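Local structure of putative major capsid protein (Cafeteriavirus-dependent mavirus, 6G44) at residues Thr120-Pro123 and Ala124-Ile127; Lys128-Gln131 and Tyr132-Pro136; Glu380-Ser384 and Asn385-Lys389. The protein forms, as the double jelly-roll major capsid protein of a virophage, trimers that probably build the outer protein shell of the virus particle. One frame throughout, in Å; residues are numbered along the deposited sequence.

Contact 1 (Thr120-Pro123 and Ala124-Ile127); sequences TSYP and AQLI
Tyr122 overlaps Gln125 where the chain turns from a strand into a helix. The two side chains run alongside each other in the same direction, and Gln125 OE1 comes within 3.8 Å of Tyr122 CB, lying obliquely to the ring. Amide and ring planes are turned 57° apart, so this is a loose lateral contact of an amide with the root of an aromatic side chain rather than a stack. Gln125 gets there because its CG is anti to the backbone N (chi1 180°) and the chain stays extended beyond it; a long, flexible, polar residue suits a partly exposed place like this.

Tyr122 is the N-cap, and its contribution there is made by the backbone. Its carbonyl accepts the first bond of the helix, Leu126 N to Tyr122 O at 2.9 Å, with the donor nearly in line with the C=O bond. The next residue along repeats it: Ile127 N reaches Pro123 O at 2.9 Å. Proline fits the first helical position well, since a residue there needs no N-H for the helix ladder and its ring already holds phi near the helical value. Leu126 heads toward the junction, while Ile127 CG2 packs against Pro123 O; both residues are buried, which suits branched aliphatic side chains.

Strand 117-121, which leads into the junction, pairs antiparallel with strand 110-114. Helix 123-130 then leaves it with Pro123 and Ile127 against Asn104 of helix 102-105, Ile127 also touching Phe101, and with Gln125 and Leu126 resting on Leu295 and Ile293 of strand 286-305.

Contact 2 (Lys128-Gln131 and Tyr132-Pro136); sequences KLHQ and YNADP
Gln131 and Tyr132, neighbours in sequence, send their side chains out side by side in the same direction, the amide plane turned 66° from the ring. Gln131 CG lies over one face of the tyrosine, 4.1 Å from the ring centroid and displaced toward the rim, a CH-pi contact. It is brought there by a first torsion that sets CG between the backbone N and the carbonyl carbon. The extended chain carries the amide alongside the helix, where Gln131 NE2 donates to Lys128 O at 3.2 Å, a bent bond (N-H...O 140°). The same carbonyl oxygen stands 3.2 Å from Tyr132 CD2, so the tyrosine and the amide both gather at one oxygen near the helix end.

A second flat group is met by a methyl. His130, with CG anti to the backbone N (chi1 -175°), presents a ring face to Ala134 CB, 3.7 Å from the centroid, another CH-pi contact. The small alanine can sit close over the imidazole while its backbone N bonds to His130 O. That oxygen is gripped twice: Ala134 N, at 3.2 Å, lies nearly in line with the C=O bond, though its N-H points off it, whereas Asn133 N comes from above the carbonyl plane. Tyr132 N to Leu129 O, at 3.0 Å, belongs to the same tightening at the end of the helix.

His130 ND1 bonds to a glycerol, probably from the crystallisation liquor. The ring also meets Tyr213 edge-to-face and packs on Leu139 and Leu142 of helix 136-142, whose N-cap is Asp135. Leu129 rests on strands 334-341 and 425-428; Tyr132 lies on Val425 and Phe427 of strand 425-428, seating the turn against that strand.

Contact 3 (Glu380-Ser384 and Asn385-Lys389); sequences ELSSS and NGYNK. With SO4 (sulfate ion), chain Z.
The ring of Tyr387 has Ser383 OG at its edge, near its plane, and Ser382 OG placed obliquely, 3.3 Å from Tyr387 CB. Small serines let the tyrosine come close to the last helical turn, and Ser382 OG is itself bonded to Val425 O and Phe427 N. The other flat group, the Asn385 amide, crosses Leu381, with ND2 3.9 Å from Leu381 CD1; Arg429, Asp432 and Phe427 O hold its polar end. Ser384 OG folds back (chi1 77°) onto Leu381 O at 2.7 Å.

Ser382 O accepts from Asn385 N and Tyr387 N, which arrive from opposite faces of its plane. One water joins Ser383 O to Tyr387 O; a second links Ser383 OG, bonded chiefly to Tyr379 O, with Tyr387 O and Lys389 O. Farther on, Lys389 NZ pairs with Glu150 and donates to sulfate O3 at 2.9 Å; the ion, probably from the crystallisation liquor, also binds Arg390 of this chain and Ser172 of the second subunit.

Tyr387 N to Ser382 O and Gly386 N to Ser383 O, both 3.0 Å, with Gly386 at positive phi (105°), where a CB would jam against the preceding carbonyl, make a Schellman motif ending helix 375-384.

How the contacts relate
Contacts 1 and 2 are the beginning and the end of one helix, 123-130, with centres 13 Å apart. Contact 3 ends another helix, 375-384, far along the chain, yet its centre is 10 Å from that of contact 2 and the two loops are hydrogen-bonded to each other. Asn388 ND2 bonds to Ala134 O (3.0 Å) and also to Gln131 O, while Asn133 ND2 bonds to Asn385 O (3.1 Å); Asn133 CB packs on Gly386. Contact 1 stays apart from contact 3, nearest atoms about 9 Å away. Glycerol is found about 5 Å from the Leu126 side chain as well as at His130. Sulfate at Lys389 bridges to the second subunit, whose Tyr39 packs on the helix end of contact 3.

Contact 1 (Thr120-Pro123 and Ala124-Ile127)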
# COMPACT_ATOMS: atom_id res chain seq x y z
N THR C 120 0.13 28.95 21.18
CA THR C 120 -0.23 29.61 19.94
C THR C 120 0.45 28.90 18.77
O THR C 120 1.65 28.72 18.79
CB THR C 120 0.19 31.10 19.98
OG1 THR C 120 -0.51 31.74 21.07
CG2 THR C 120 -0.18 31.82 18.70
N SER C 121 -0.33 28.52 17.79
CA SER C 121 0.21 27.84 16.61
C SER C 121 -0.53 28.25 15.36
O SER C 121 -1.50 29.01 15.41
CB SER C 121 0.22 26.35 16.85
OG SER C 121 -1.05 25.84 16.81
N TYR C 122 -0.07 27.73 14.22
CA TYR C 122 -0.51 28.22 12.92
C TYR C 122 -0.91 27.03 12.04
O TYR C 122 -0.07 26.55 11.24
CB TYR C 122 0.63 29.04 12.31
CG TYR C 122 1.03 30.15 13.24
CD1 TYR C 122 0.30 31.32 13.30
CD2 TYR C 122 2.10 29.99 14.11
CE1 TYR C 122 0.63 32.34 14.20
CE2 TYR C 122 2.44 30.99 15.02
CZ TYR C 122 1.70 32.16 15.04
OH TYR C 122 2.07 33.14 15.95
N PRO C 123 -2.14 26.53 12.20
CA PRO C 123 -2.50 25.26 11.55
C PRO C 123 -2.35 25.27 10.03
O PRO C 123 -1.90 24.26 9.46
CB PRO C 123 -3.96 25.08 11.98
CG PRO C 123 -4.03 25.75 13.32
CD PRO C 123 -3.18 26.97 13.17
N ALA C 124 -2.74 26.34 9.35
CA ALA C 124 -2.67 26.36 7.87
C ALA C 124 -1.20 26.25 7.44
O ALA C 124 -0.89 25.55 6.48
CB ALA C 124 -3.31 27.62 7.32
N GLN C 125 -0.32 26.98 8.11
CA GLN C 125 1.12 26.93 7.83
C GLN C 125 1.68 25.52 8.14
O GLN C 125 2.48 24.97 7.35
CB GLN C 125 1.83 28.03 8.64
CG GLN C 125 3.32 28.14 8.49
CD GLN C 125 3.86 29.26 9.36
OE1 GLN C 125 4.01 29.09 10.57
NE2 GLN C 125 4.16 30.40 8.74
N LEU C 126 1.25 24.93 9.25
CA LEU C 126 1.72 23.62 9.72
C LEU C 126 1.33 22.54 8.71
O LEU C 126 2.17 21.74 8.29
CB LEU C 126 1.15 23.23 11.10
CG LEU C 126 1.71 23.68 12.46
CD1 LEU C 126 0.69 23.39 13.55
CD2 LEU C 126 3.01 22.97 12.79
N ILE C 127 0.07 22.53 8.30
CA ILE C 127 -0.40 21.45 7.43
C ILE C 127 0.18 21.59 6.06
O ILE C 127 0.38 20.56 5.40
CB ILE C 127 -1.95 21.34 7.43
CG1 ILE C 127 -2.45 20.00 6.89
CG2 ILE C 127 -2.61 22.46 6.66
CD1 ILE C 127 -1.90 18.78 7.60

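Contact 2 (Lys128-Gln131 and Tyr132-Pro136)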
# COMPACT_ATOMS: atom_id res chain seq x y z
N LYS C 128 0.47 22.81 5.59
CA LYS C 128 1.06 22.95 4.26
C LYS C 128 2.40 22.23 4.18
O LYS C 128 2.73 21.70 3.12
CB LYS C 128 1.24 24.43 3.84
CG LYS C 128 1.69 24.64 2.39
CD LYS C 128 1.70 26.11 1.99
CE LYS C 128 2.10 26.30 0.53
NZ LYS C 128 2.11 27.73 0.08
N LEU C 129 3.16 22.20 5.26
CA LEU C 129 4.42 21.44 5.32
C LEU C 129 4.18 19.99 5.63
O LEU C 129 4.71 19.10 4.95
CB LEU C 129 5.34 21.99 6.41
CG LEU C 129 6.06 23.27 6.13
CD1 LEU C 129 6.73 23.75 7.41
CD2 LEU C 129 7.12 23.02 5.08
N HIS C 130 3.38 19.72 6.65
CA HIS C 130 3.18 18.40 7.20
C HIS C 130 2.63 17.43 6.16
O HIS C 130 2.96 16.23 6.17
CB HIS C 130 2.23 18.47 8.41
CG HIS C 130 2.04 17.19 9.13
ND1 HIS C 130 3.06 16.57 9.81
CD2 HIS C 130 0.95 16.42 9.31
CE1 HIS C 130 2.60 15.47 10.37
NE2 HIS C 130 1.32 15.35 10.08
N GLN C 131 1.77 17.93 5.27
CA GLN C 131 1.17 17.06 4.24
C GLN C 131 2.21 16.40 3.33
O GLN C 131 1.91 15.37 2.71
CB GLN C 131 0.14 17.82 3.37
CG GLN C 131 0.73 18.89 2.49
CD GLN C 131 -0.29 19.79 1.81
OE1 GLN C 131 -1.46 19.45 1.72
NE2 GLN C 131 0.16 20.96 1.34
N TYR C 132 3.40 17.01 3.25
CA TYR C 132 4.45 16.53 2.33
C TYR C 132 5.41 15.57 2.96
O TYR C 132 6.18 14.96 2.22
CB TYR C 132 5.25 17.69 1.74
CG TYR C 132 4.49 18.51 0.76
CD1 TYR C 132 4.08 17.98 -0.46
CD2 TYR C 132 4.16 19.82 1.03
CE1 TYR C 132 3.40 18.74 -1.39
CE2 TYR C 132 3.48 20.59 0.11
CZ TYR C 132 3.10 20.06 -1.10
OH TYR C 132 2.40 20.85 -1.98
N ASN C 133 5.47 15.43 4.27
CA ASN C 133 6.43 14.42 4.80
C ASN C 133 5.96 13.54 5.92
O ASN C 133 6.76 12.79 6.48
CB ASN C 133 7.81 15.04 5.06
CG ASN C 133 7.86 15.77 6.36
OD1 ASN C 133 6.84 16.24 6.86
ND2 ASN C 133 9.04 15.84 6.93
N ALA C 134 4.66 13.54 6.17
CA ALA C 134 4.03 12.63 7.09
C ALA C 134 3.72 11.31 6.44
O ALA C 134 3.67 11.16 5.22
CB ALA C 134 2.74 13.24 7.63
N ASP C 135 3.49 10.32 7.28
CA ASP C 135 3.00 9.05 6.82
C ASP C 135 1.59 9.19 6.20
O ASP C 135 0.67 9.65 6.87
CB ASP C 135 2.96 8.11 8.04
CG ASP C 135 2.46 6.74 7.71
OD1 ASP C 135 2.17 6.43 6.53
OD2 ASP C 135 2.37 5.94 8.66
N PRO C 136 1.41 8.84 4.91
CA PRO C 136 0.08 8.96 4.29
C PRO C 136 -1.07 8.21 4.99
O PRO C 136 -2.22 8.63 4.91
CB PRO C 136 0.31 8.44 2.86
CG PRO C 136 1.73 8.68 2.61
CD PRO C 136 2.41 8.40 3.91

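Contact 3 (Glu380-Ser384 and Asn385-Lys389)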
# COMPACT_ATOMS: atom_id res chain seq x y z
N GLU C 380 16.07 13.49 -3.60
CA GLU C 380 16.54 12.40 -2.75
C GLU C 380 16.77 12.87 -1.30
O GLU C 380 16.39 12.18 -0.35
CB GLU C 380 17.78 11.76 -3.37
CG GLU C 380 17.45 10.99 -4.66
CD GLU C 380 18.67 10.54 -5.47
OE1 GLU C 380 19.79 10.83 -5.08
OE2 GLU C 380 18.46 9.93 -6.55
N LEU C 381 17.38 14.04 -1.17
CA LEU C 381 17.59 14.64 0.16
C LEU C 381 16.24 14.82 0.86
O LEU C 381 16.03 14.43 2.02
CB LEU C 381 18.29 15.99 0.00
CG LEU C 381 18.32 16.94 1.20
CD1 LEU C 381 19.01 16.31 2.41
CD2 LEU C 381 18.98 18.27 0.83
N SER C 382 15.30 15.45 0.17
CA SER C 382 14.00 15.70 0.80
C SER C 382 13.30 14.39 1.17
O SER C 382 12.74 14.27 2.27
CB SER C 382 13.10 16.59 -0.08
OG SER C 382 12.08 17.17 0.73
N SER C 383 13.36 13.42 0.26
CA SER C 383 12.75 12.10 0.47
C SER C 383 13.39 11.34 1.64
O SER C 383 12.68 10.62 2.36
CB SER C 383 12.82 11.28 -0.80
OG SER C 383 12.07 11.89 -1.84
N SER C 384 14.68 11.57 1.88
CA SER C 384 15.36 10.93 3.02
C SER C 384 14.83 11.42 4.36
O SER C 384 15.02 10.76 5.38
CB SER C 384 16.88 11.12 2.94
OG SER C 384 17.28 12.42 3.34
N ASN C 385 14.17 12.57 4.33
CA ASN C 385 13.56 13.22 5.48
C ASN C 385 12.04 13.19 5.40
O ASN C 385 11.35 14.00 6.06
CB ASN C 385 14.12 14.64 5.58
CG ASN C 385 15.58 14.63 5.94
OD1 ASN C 385 15.99 13.90 6.87
ND2 ASN C 385 16.42 15.36 5.17
N GLY C 386 11.51 12.28 4.59
CA GLY C 386 10.09 11.97 4.58
C GLY C 386 9.28 12.50 3.42
O GLY C 386 8.10 12.14 3.31
N TYR C 387 9.86 13.30 2.51
CA TYR C 387 9.09 13.82 1.38
C TYR C 387 8.39 12.67 0.67
O TYR C 387 9.04 11.70 0.32
CB TYR C 387 9.97 14.60 0.43
CG TYR C 387 9.18 15.29 -0.64
CD1 TYR C 387 8.59 16.54 -0.42
CD2 TYR C 387 9.03 14.71 -1.90
CE1 TYR C 387 7.81 17.17 -1.37
CE2 TYR C 387 8.28 15.32 -2.88
CZ TYR C 387 7.70 16.57 -2.63
OH TYR C 387 6.95 17.19 -3.63
N ASN C 388 7.09 12.83 0.45
CA ASN C 388 6.20 11.69 0.14
C ASN C 388 5.51 11.75 -1.21
O ASN C 388 4.59 10.96 -1.45
CB ASN C 388 5.18 11.48 1.28
CG ASN C 388 4.26 12.66 1.45
OD1 ASN C 388 4.11 13.50 0.55
ND2 ASN C 388 3.65 12.76 2.65
N LYS C 389 5.95 12.61 -2.11
CA LYS C 389 5.37 12.75 -3.44
C LYS C 389 6.35 12.41 -4.55
O LYS C 389 7.56 12.38 -4.34
CB LYS C 389 4.81 14.15 -3.67
CG LYS C 389 3.75 14.57 -2.66
CD LYS C 389 2.58 13.60 -2.60
CE LYS C 389 1.76 13.60 -3.88
NZ LYS C 389 0.74 12.52 -3.88
S SO4 Z . 2.69 9.84 -5.54
O1 SO4 Z . 2.98 11.19 -6.00
O2 SO4 Z . 1.86 9.15 -6.52
O3 SO4 Z . 1.95 9.93 -4.24
O4 SO4 Z . 3.96 9.11 -5.32
O HOH W 1 10.20 9.55 1.54
O HOH W 2 9.16 10.52 -2.24